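Local atomic coordinates of tryptophan synthase alpha chain (Campylobacter jejuni, PDB entry 3THA), a protein that probably carries out, as the alpha subunit of tryptophan synthase, the aldol cleavage of indoleglycerol phosphate to indole and glyceraldehyde 3-phosphate. Residues Arg36-Pro41 / Thr87-Val92; Val231-Gln236 / Lys244-Ile249. All blocks are in the same frame, centred on the assembly; numbering follows the deposited sequence.

Interaction 1 (Arg36-Pro41 / Thr87-Val92); sequences RLDQSP and TKKALV
Thr-87 and Asp-38 meet through hydroxyl and carboxylate: OG1 of Thr-87 donates to OD1 of Asp-38 at 2.9 Å, coming from above the carboxylate plane, 51° out of it. The hydroxyl is placed there by a chi1 of -177°, which sets OG1 opposite the backbone N; the same oxygen accepts from the backbone N of Lys-89, an ST turn. Lys-88 adds a second grip on the acid, its backbone N lying 2.7 Å from OD1 of Asp-38 on the syn lone pair, with a nearly straight N-H...O angle of 175°. Two donors from different directions would restrain the rotation of the carboxylate. Lys-89 runs its aliphatic part obliquely across Leu-37, CB standing 4.0 Å from CD2 of Leu-37. Bends at chi2 and chi4 carry its ammonium to the carbonyl of Leu-37, NZ to O 2.8 Å; weak bonds reach the carbonyls of Asp-38 and Ser-40, and Ile-42 O is a further acceptor. Leu-37 O also takes the backbone N and OG of Ser-40, so three donors converge on it. At Leu-91 the contact turns apolar, CD2 lying 3.9 Å from CD2 of Leu-37. The segments thus join the turn after helix 27-35 to the start of barrel strand 90-94, which pairs with strands 44-48 and 117-121, while Arg-36, Ser-40 and Pro-41 pack on helix 239-248.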
ATOM      1  N   ARG B  36      10.172 -25.970   0.222  1.00 61.34           N
ATOM      2  CA  ARG B  36      11.584 -25.937   0.580  1.00 62.09           C
ATOM      3  C   ARG B  36      11.850 -25.055   1.804  1.00 61.46           C
ATOM      4  O   ARG B  36      12.980 -24.799   2.199  1.00 62.92           O
ATOM      5  CB  ARG B  36      12.445 -25.573  -0.634  1.00 63.29           C
ATOM      6  CG  ARG B  36      12.771 -26.775  -1.567  1.00 65.06           C
ATOM      7  CD  ARG B  36      13.276 -26.346  -2.950  1.00 67.52           C
ATOM      8  NE  ARG B  36      14.666 -25.906  -2.884  1.00 74.17           N
ATOM      9  CZ  ARG B  36      15.465 -25.696  -3.931  1.00 76.82           C
ATOM     10  NH1 ARG B  36      15.028 -25.881  -5.172  1.00 77.83           N
ATOM     11  NH2 ARG B  36      16.712 -25.302  -3.731  1.00 77.65           N
ATOM     12  N   LEU B  37      10.782 -24.608   2.434  1.00 59.87           N
ATOM     13  CA  LEU B  37      10.895 -23.639   3.512  1.00 59.18           C
ATOM     14  C   LEU B  37      11.675 -24.225   4.696  1.00 60.99           C
ATOM     15  O   LEU B  37      12.454 -23.536   5.331  1.00 61.60           O
ATOM     16  CB  LEU B  37       9.505 -23.163   3.920  1.00 55.88           C
ATOM     17  CG  LEU B  37       9.388 -21.905   4.744  1.00 56.51           C
ATOM     18  CD1 LEU B  37      10.105 -20.719   3.986  1.00 53.05           C
ATOM     19  CD2 LEU B  37       7.905 -21.617   5.032  1.00 52.53           C
ATOM     20  N   ASP B  38      11.432 -25.489   4.991  1.00 62.79           N
ATOM     21  CA  ASP B  38      12.189 -26.216   6.022  1.00 66.04           C
ATOM     22  C   ASP B  38      13.700 -26.144   5.867  1.00 68.22           C
ATOM     23  O   ASP B  38      14.397 -26.120   6.854  1.00 70.41           O
ATOM     24  CB  ASP B  38      11.747 -27.680   6.100  1.00 66.48           C
ATOM     25  CG  ASP B  38      10.438 -27.840   6.842  1.00 65.61           C
ATOM     26  OD1 ASP B  38       9.968 -26.851   7.438  1.00 63.14           O
ATOM     27  OD2 ASP B  38       9.875 -28.947   6.822  1.00 66.73           O
ATOM     28  N   GLN B  39      14.210 -26.097   4.645  1.00 68.97           N
ATOM     29  CA  GLN B  39      15.664 -25.985   4.467  1.00 71.29           C
ATOM     30  C   GLN B  39      16.170 -24.577   4.238  1.00 70.44           C
ATOM     31  O   GLN B  39      17.364 -24.405   3.992  1.00 72.19           O
ATOM     32  CB  GLN B  39      16.182 -26.859   3.330  1.00 72.84           C
ATOM     33  CG  GLN B  39      15.752 -28.305   3.376  1.00 76.06           C
ATOM     34  CD  GLN B  39      14.967 -28.623   2.113  1.00 80.56           C
ATOM     35  OE1 GLN B  39      15.542 -28.776   1.023  1.00 79.26           O
ATOM     36  NE2 GLN B  39      13.632 -28.662   2.244  1.00 79.99           N
ATOM     37  N   SER B  40      15.301 -23.573   4.290  1.00 67.28           N
ATOM     38  CA  SER B  40      15.787 -22.200   4.123  1.00 67.31           C
ATOM     39  C   SER B  40      16.066 -21.620   5.500  1.00 67.13           C
ATOM     40  O   SER B  40      15.512 -22.111   6.467  1.00 67.46           O
ATOM     41  CB  SER B  40      14.743 -21.338   3.400  1.00 65.84           C
ATOM     42  OG  SER B  40      13.662 -21.056   4.275  1.00 64.23           O
ATOM     43  N   PRO B  41      16.884 -20.556   5.608  1.00 67.44           N
ATOM     44  CA  PRO B  41      17.159 -20.067   6.960  1.00 67.16           C
ATOM     45  C   PRO B  41      16.048 -19.143   7.528  1.00 64.87           C
ATOM     46  O   PRO B  41      16.206 -18.543   8.603  1.00 65.78           O
ATOM     47  CB  PRO B  41      18.486 -19.325   6.782  1.00 68.99           C
ATOM     48  CG  PRO B  41      18.407 -18.772   5.399  1.00 68.52           C
ATOM     49  CD  PRO B  41      17.479 -19.674   4.586  1.00 67.78           C
ATOM     50  N   THR B  87       5.372 -27.828   6.112  1.00 67.53           N
ATOM     51  CA  THR B  87       6.547 -27.131   6.637  1.00 67.26           C
ATOM     52  C   THR B  87       6.480 -27.076   8.146  1.00 67.51           C
ATOM     53  O   THR B  87       5.412 -27.245   8.716  1.00 67.03           O
ATOM     54  CB  THR B  87       6.661 -25.685   6.075  1.00 65.30           C
ATOM     55  OG1 THR B  87       7.871 -25.091   6.566  1.00 63.61           O
ATOM     56  CG2 THR B  87       5.461 -24.845   6.513  1.00 63.45           C
ATOM     57  N   LYS B  88       7.618 -26.846   8.787  1.00 68.43           N
ATOM     58  CA  LYS B  88       7.641 -26.661  10.242  1.00 69.55           C
ATOM     59  C   LYS B  88       7.671 -25.188  10.628  1.00 67.20           C
ATOM     60  O   LYS B  88       7.450 -24.837  11.780  1.00 68.25           O
ATOM     61  CB  LYS B  88       8.832 -27.368  10.850  1.00 71.37           C
ATOM     62  CG  LYS B  88       8.645 -28.863  10.928  1.00 77.60           C
ATOM     63  CD  LYS B  88       7.532 -29.257  11.921  1.00 82.38           C
ATOM     64  CE  LYS B  88       7.027 -30.693  11.675  1.00 85.80           C
ATOM     65  NZ  LYS B  88       8.109 -31.725  11.550  1.00 88.48           N
ATOM     66  N   LYS B  89       7.958 -24.330   9.666  1.00 65.02           N
ATOM     67  CA  LYS B  89       8.091 -22.900   9.942  1.00 63.28           C
ATOM     68  C   LYS B  89       6.742 -22.210  10.139  1.00 61.10           C
ATOM     69  O   LYS B  89       5.702 -22.736   9.744  1.00 60.41           O
ATOM     70  CB  LYS B  89       8.877 -22.227   8.826  1.00 62.51           C
ATOM     71  CG  LYS B  89      10.193 -22.933   8.511  1.00 63.94           C
ATOM     72  CD  LYS B  89      11.202 -22.618   9.555  1.00 66.17           C
ATOM     73  CE  LYS B  89      12.425 -23.473   9.375  1.00 67.48           C
ATOM     74  NZ  LYS B  89      12.990 -23.257   8.031  1.00 70.31           N
ATOM     75  N   ALA B  90       6.762 -21.043  10.774  1.00 59.92           N
ATOM     76  CA  ALA B  90       5.541 -20.284  11.027  1.00 58.27           C
ATOM     77  C   ALA B  90       5.047 -19.585   9.769  1.00 56.89           C
ATOM     78  O   ALA B  90       5.824 -18.876   9.093  1.00 57.25           O
ATOM     79  CB  ALA B  90       5.748 -19.268  12.152  1.00 57.74           C
ATOM     80  N   LEU B  91       3.751 -19.752   9.499  1.00 55.20           N
ATOM     81  CA  LEU B  91       3.071 -19.090   8.403  1.00 53.92           C
ATOM     82  C   LEU B  91       2.137 -17.967   8.907  1.00 54.28           C
ATOM     83  O   LEU B  91       1.285 -18.178   9.774  1.00 54.46           O
ATOM     84  CB  LEU B  91       2.315 -20.126   7.579  1.00 53.34           C
ATOM     85  CG  LEU B  91       3.202 -21.236   6.987  1.00 53.10           C
ATOM     86  CD1 LEU B  91       2.380 -22.268   6.242  1.00 49.87           C
ATOM     87  CD2 LEU B  91       4.322 -20.646   6.070  1.00 50.22           C
ATOM     88  N   VAL B  92       2.339 -16.770   8.366  1.00 54.15           N
ATOM     89  CA  VAL B  92       1.617 -15.581   8.771  1.00 53.45           C
ATOM     90  C   VAL B  92       1.032 -14.893   7.516  1.00 52.61           C
ATOM     91  O   VAL B  92       1.767 -14.566   6.582  1.00 52.60           O
ATOM     92  CB  VAL B  92       2.566 -14.594   9.520  1.00 53.92           C
ATOM     93  CG1 VAL B  92       1.924 -13.217   9.684  1.00 52.10           C
ATOM     94  CG2 VAL B  92       2.896 -15.145  10.896  1.00 54.27           C
TER

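Interaction 2 (Val231-Gln236 / Lys244-Ile249); sequences VKCFKQ and KDIEEI
Cys-233 and Ile-249 meet where the last two helices of the TIM barrel, 228-233 and 239-248, pack against each other; a type I turn, Cys-233 to Gln-236, ends the first segment as helix 228-233 gives way to the link. Apolar packing carries the contact. CB of Cys-233 is directed toward the second helix, and chi1 of -59° sets SG beside the backbone N, 3.6 Å from CB of Asp-245 and 4.0 Å from CD1 of Ile-249. Although the CB of Phe-234 points away from the second helix, its ring reaches back, and CE2 comes within 4.0 Å of CD1 of Ile-246, which approaches the ring obliquely. Phe-33 packs edge-to-face with that ring, and Ile-242 touches both Cys-233 and Phe-234, so helices 27-35 and 239-248 both contribute to the surroundings of Phe-234. The polar part is slight: the amide of Gln-236 and the carboxylate of Asp-245 have their planes 71° apart, and NE2 to OD2 is 3.8 Å, too long for a hydrogen bond. Within its own segment, NE2 of Gln-236 lies 2.6 Å from O of Cys-233, a weak and geometrically doubtful bond, its N-H...O angle only 117°.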
ATOM      1  N   VAL B 231      11.005 -10.425  -2.308  1.00 61.03           N
ATOM      2  CA  VAL B 231      10.199 -10.429  -3.519  1.00 61.87           C
ATOM      3  C   VAL B 231      11.082 -10.228  -4.782  1.00 65.09           C
ATOM      4  O   VAL B 231      10.827 -10.846  -5.828  1.00 65.96           O
ATOM      5  CB  VAL B 231       9.017  -9.407  -3.449  1.00 60.58           C
ATOM      6  CG1 VAL B 231       8.241  -9.365  -4.780  1.00 61.37           C
ATOM      7  CG2 VAL B 231       8.059  -9.775  -2.312  1.00 56.87           C
ATOM      8  N   LYS B 232      12.143  -9.419  -4.668  1.00 67.18           N
ATOM      9  CA  LYS B 232      12.987  -9.122  -5.824  1.00 71.04           C
ATOM     10  C   LYS B 232      13.741 -10.387  -6.237  1.00 71.30           C
ATOM     11  O   LYS B 232      14.048 -10.567  -7.406  1.00 73.22           O
ATOM     12  CB  LYS B 232      13.907  -7.881  -5.614  1.00 73.05           C
ATOM     13  CG  LYS B 232      15.358  -8.136  -5.117  1.00 77.23           C
ATOM     14  CD  LYS B 232      16.239  -6.848  -5.148  1.00 85.69           C
ATOM     15  CE  LYS B 232      15.913  -5.870  -3.972  1.00 87.05           C
ATOM     16  NZ  LYS B 232      16.922  -4.770  -3.743  1.00 90.99           N
ATOM     17  N   CYS B 233      13.999 -11.266  -5.274  1.00 70.31           N
ATOM     18  CA  CYS B 233      14.617 -12.581  -5.565  1.00 70.81           C
ATOM     19  C   CYS B 233      13.719 -13.407  -6.461  1.00 68.96           C
ATOM     20  O   CYS B 233      14.171 -14.049  -7.354  1.00 69.45           O
ATOM     21  CB  CYS B 233      14.911 -13.359  -4.271  1.00 70.00           C
ATOM     22  SG  CYS B 233      16.035 -12.441  -3.186  1.00 71.45           S
ATOM     23  N   PHE B 234      12.426 -13.338  -6.241  1.00 66.79           N
ATOM     24  CA  PHE B 234      11.523 -14.151  -7.012  1.00 65.92           C
ATOM     25  C   PHE B 234      11.389 -13.775  -8.485  1.00 67.40           C
ATOM     26  O   PHE B 234      10.632 -14.414  -9.222  1.00 66.99           O
ATOM     27  CB  PHE B 234      10.154 -14.174  -6.344  1.00 63.05           C
ATOM     28  CG  PHE B 234      10.088 -15.058  -5.140  1.00 62.18           C
ATOM     29  CD1 PHE B 234       9.257 -16.184  -5.126  1.00 61.80           C
ATOM     30  CD2 PHE B 234      10.844 -14.779  -4.013  1.00 60.50           C
ATOM     31  CE1 PHE B 234       9.169 -16.994  -3.983  1.00 59.92           C
ATOM     32  CE2 PHE B 234      10.767 -15.593  -2.880  1.00 60.50           C
ATOM     33  CZ  PHE B 234       9.921 -16.703  -2.871  1.00 58.78           C
ATOM     34  N   LYS B 235      12.111 -12.763  -8.935  1.00 69.71           N
ATOM     35  CA  LYS B 235      11.930 -12.340 -10.310  1.00 72.10           C
ATOM     36  C   LYS B 235      12.783 -13.207 -11.219  1.00 74.18           C
ATOM     37  O   LYS B 235      12.735 -13.061 -12.425  1.00 75.94           O
ATOM     38  CB  LYS B 235      12.248 -10.863 -10.477  1.00 74.18           C
ATOM     39  CG  LYS B 235      11.766 -10.261 -11.800  1.00 78.19           C
ATOM     40  CD  LYS B 235      11.494  -8.740 -11.657  1.00 81.79           C
ATOM     41  CE  LYS B 235      11.930  -7.942 -12.911  1.00 84.82           C
ATOM     42  NZ  LYS B 235      13.366  -8.191 -13.315  1.00 86.96           N
ATOM     43  N   GLN B 236      13.546 -14.121 -10.622  1.00 74.39           N
ATOM     44  CA  GLN B 236      14.281 -15.135 -11.362  1.00 76.71           C
ATOM     45  C   GLN B 236      13.467 -16.341 -11.791  1.00 74.61           C
ATOM     46  O   GLN B 236      12.575 -16.798 -11.097  1.00 71.98           O
ATOM     47  CB  GLN B 236      15.539 -15.586 -10.627  1.00 78.20           C
ATOM     48  CG  GLN B 236      16.766 -14.727 -11.002  1.00 83.37           C
ATOM     49  CD  GLN B 236      17.111 -13.714  -9.888  1.00 84.65           C
ATOM     50  OE1 GLN B 236      18.089 -12.956  -9.982  1.00 89.70           O
ATOM     51  NE2 GLN B 236      16.330 -13.731  -8.832  1.00 77.61           N
ATOM     52  N   LYS B 244      19.271 -19.247  -3.301  1.00 73.09           N
ATOM     53  CA  LYS B 244      20.648 -18.821  -2.996  1.00 74.84           C
ATOM     54  C   LYS B 244      20.695 -17.362  -2.506  1.00 73.98           C
ATOM     55  O   LYS B 244      21.406 -17.045  -1.559  1.00 75.06           O
ATOM     56  CB  LYS B 244      21.610 -19.075  -4.194  1.00 76.89           C
ATOM     57  CG  LYS B 244      22.767 -18.054  -4.380  1.00 79.17           C
ATOM     58  CD  LYS B 244      23.513 -18.231  -5.716  1.00 83.39           C
ATOM     59  CE  LYS B 244      23.956 -16.900  -6.308  1.00 84.48           C
ATOM     60  NZ  LYS B 244      25.290 -17.042  -6.968  1.00 86.24           N
ATOM     61  N   ASP B 245      19.932 -16.497  -3.162  1.00 72.88           N
ATOM     62  CA  ASP B 245      19.808 -15.085  -2.808  1.00 72.84           C
ATOM     63  C   ASP B 245      19.130 -14.858  -1.445  1.00 71.76           C
ATOM     64  O   ASP B 245      19.386 -13.856  -0.787  1.00 72.73           O
ATOM     65  CB  ASP B 245      18.967 -14.374  -3.855  1.00 71.25           C
ATOM     66  CG  ASP B 245      19.667 -14.218  -5.155  1.00 75.22           C
ATOM     67  OD1 ASP B 245      20.852 -14.600  -5.239  1.00 79.06           O
ATOM     68  OD2 ASP B 245      19.031 -13.711  -6.108  1.00 76.11           O
ATOM     69  N   ILE B 246      18.253 -15.773  -1.043  1.00 70.26           N
ATOM     70  CA  ILE B 246      17.611 -15.706   0.250  1.00 69.68           C
ATOM     71  C   ILE B 246      18.488 -16.273   1.356  1.00 72.91           C
ATOM     72  O   ILE B 246      18.093 -16.316   2.519  1.00 72.82           O
ATOM     73  CB  ILE B 246      16.281 -16.452   0.252  1.00 66.55           C
ATOM     74  CG1 ILE B 246      15.238 -15.681  -0.522  1.00 63.67           C
ATOM     75  CG2 ILE B 246      15.793 -16.658   1.635  1.00 64.50           C
ATOM     76  CD1 ILE B 246      14.015 -16.499  -0.807  1.00 63.83           C
ATOM     77  N   GLU B 247      19.672 -16.729   1.021  1.00 76.98           N
ATOM     78  CA  GLU B 247      20.534 -17.174   2.082  1.00 80.84           C
ATOM     79  C   GLU B 247      21.759 -16.278   2.119  1.00 83.64           C
ATOM     80  O   GLU B 247      22.617 -16.370   3.028  1.00 85.00           O
ATOM     81  CB  GLU B 247      20.881 -18.652   1.917  1.00 82.62           C
ATOM     82  CG  GLU B 247      21.357 -19.258   3.235  1.00 87.80           C
ATOM     83  CD  GLU B 247      21.165 -20.754   3.329  1.00 92.71           C
ATOM     84  OE1 GLU B 247      21.096 -21.417   2.259  1.00 95.76           O
ATOM     85  OE2 GLU B 247      21.097 -21.258   4.483  1.00 93.51           O
ATOM     86  N   GLU B 248      21.814 -15.416   1.101  1.00 84.47           N
ATOM     87  CA  GLU B 248      22.775 -14.320   1.041  1.00 87.13           C
ATOM     88  C   GLU B 248      22.260 -13.270   2.027  1.00 84.64           C
ATOM     89  O   GLU B 248      23.000 -12.697   2.814  1.00 86.21           O
ATOM     90  CB  GLU B 248      22.835 -13.746  -0.380  1.00 88.24           C
ATOM     91  CG  GLU B 248      24.070 -12.898  -0.699  1.00 94.22           C
ATOM     92  CD  GLU B 248      24.559 -13.073  -2.167  1.00101.98           C
ATOM     93  OE1 GLU B 248      23.796 -13.613  -3.028  1.00103.46           O
ATOM     94  OE2 GLU B 248      25.720 -12.687  -2.458  1.00104.76           O
ATOM     95  N   ILE B 249      20.963 -13.060   2.004  1.00 81.07           N
ATOM     96  CA  ILE B 249      20.369 -12.065   2.856  1.00 78.24           C
ATOM     97  C   ILE B 249      20.489 -12.442   4.340  1.00 78.31           C
ATOM     98  O   ILE B 249      20.762 -11.580   5.155  1.00 79.65           O
ATOM     99  CB  ILE B 249      18.967 -11.756   2.369  1.00 75.58           C
ATOM    100  CG1 ILE B 249      19.065 -11.136   0.966  1.00 74.72           C
ATOM    101  CG2 ILE B 249      18.200 -10.833   3.344  1.00 74.02           C
ATOM    102  CD1 ILE B 249      17.745 -11.043   0.194  1.00 71.14           C
TER

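How the interactions relate
From the N terminus, interaction 1 comes first: residues 36-41 leave helix 27-35, and the chain runs through strand 44-48 and helices 60-70 and 75-83 before 87-92 closes a loop with 45 residues between its ends. Interaction 2 follows much later and closes a short one, seven residues separating 231-236 from 244-249. The two loops are in series, neither nesting nor crossing. In space they meet nonetheless: the centres of the two contacts are about 15 Å apart, yet CG of Pro-41 lies 3.7 Å from CG of Glu-247. Interaction 1 thus ties early barrel elements together, interaction 2 the closing helices, and through Pro-41 and Glu-247 the loop after helix 27-35 packs on helix 239-248.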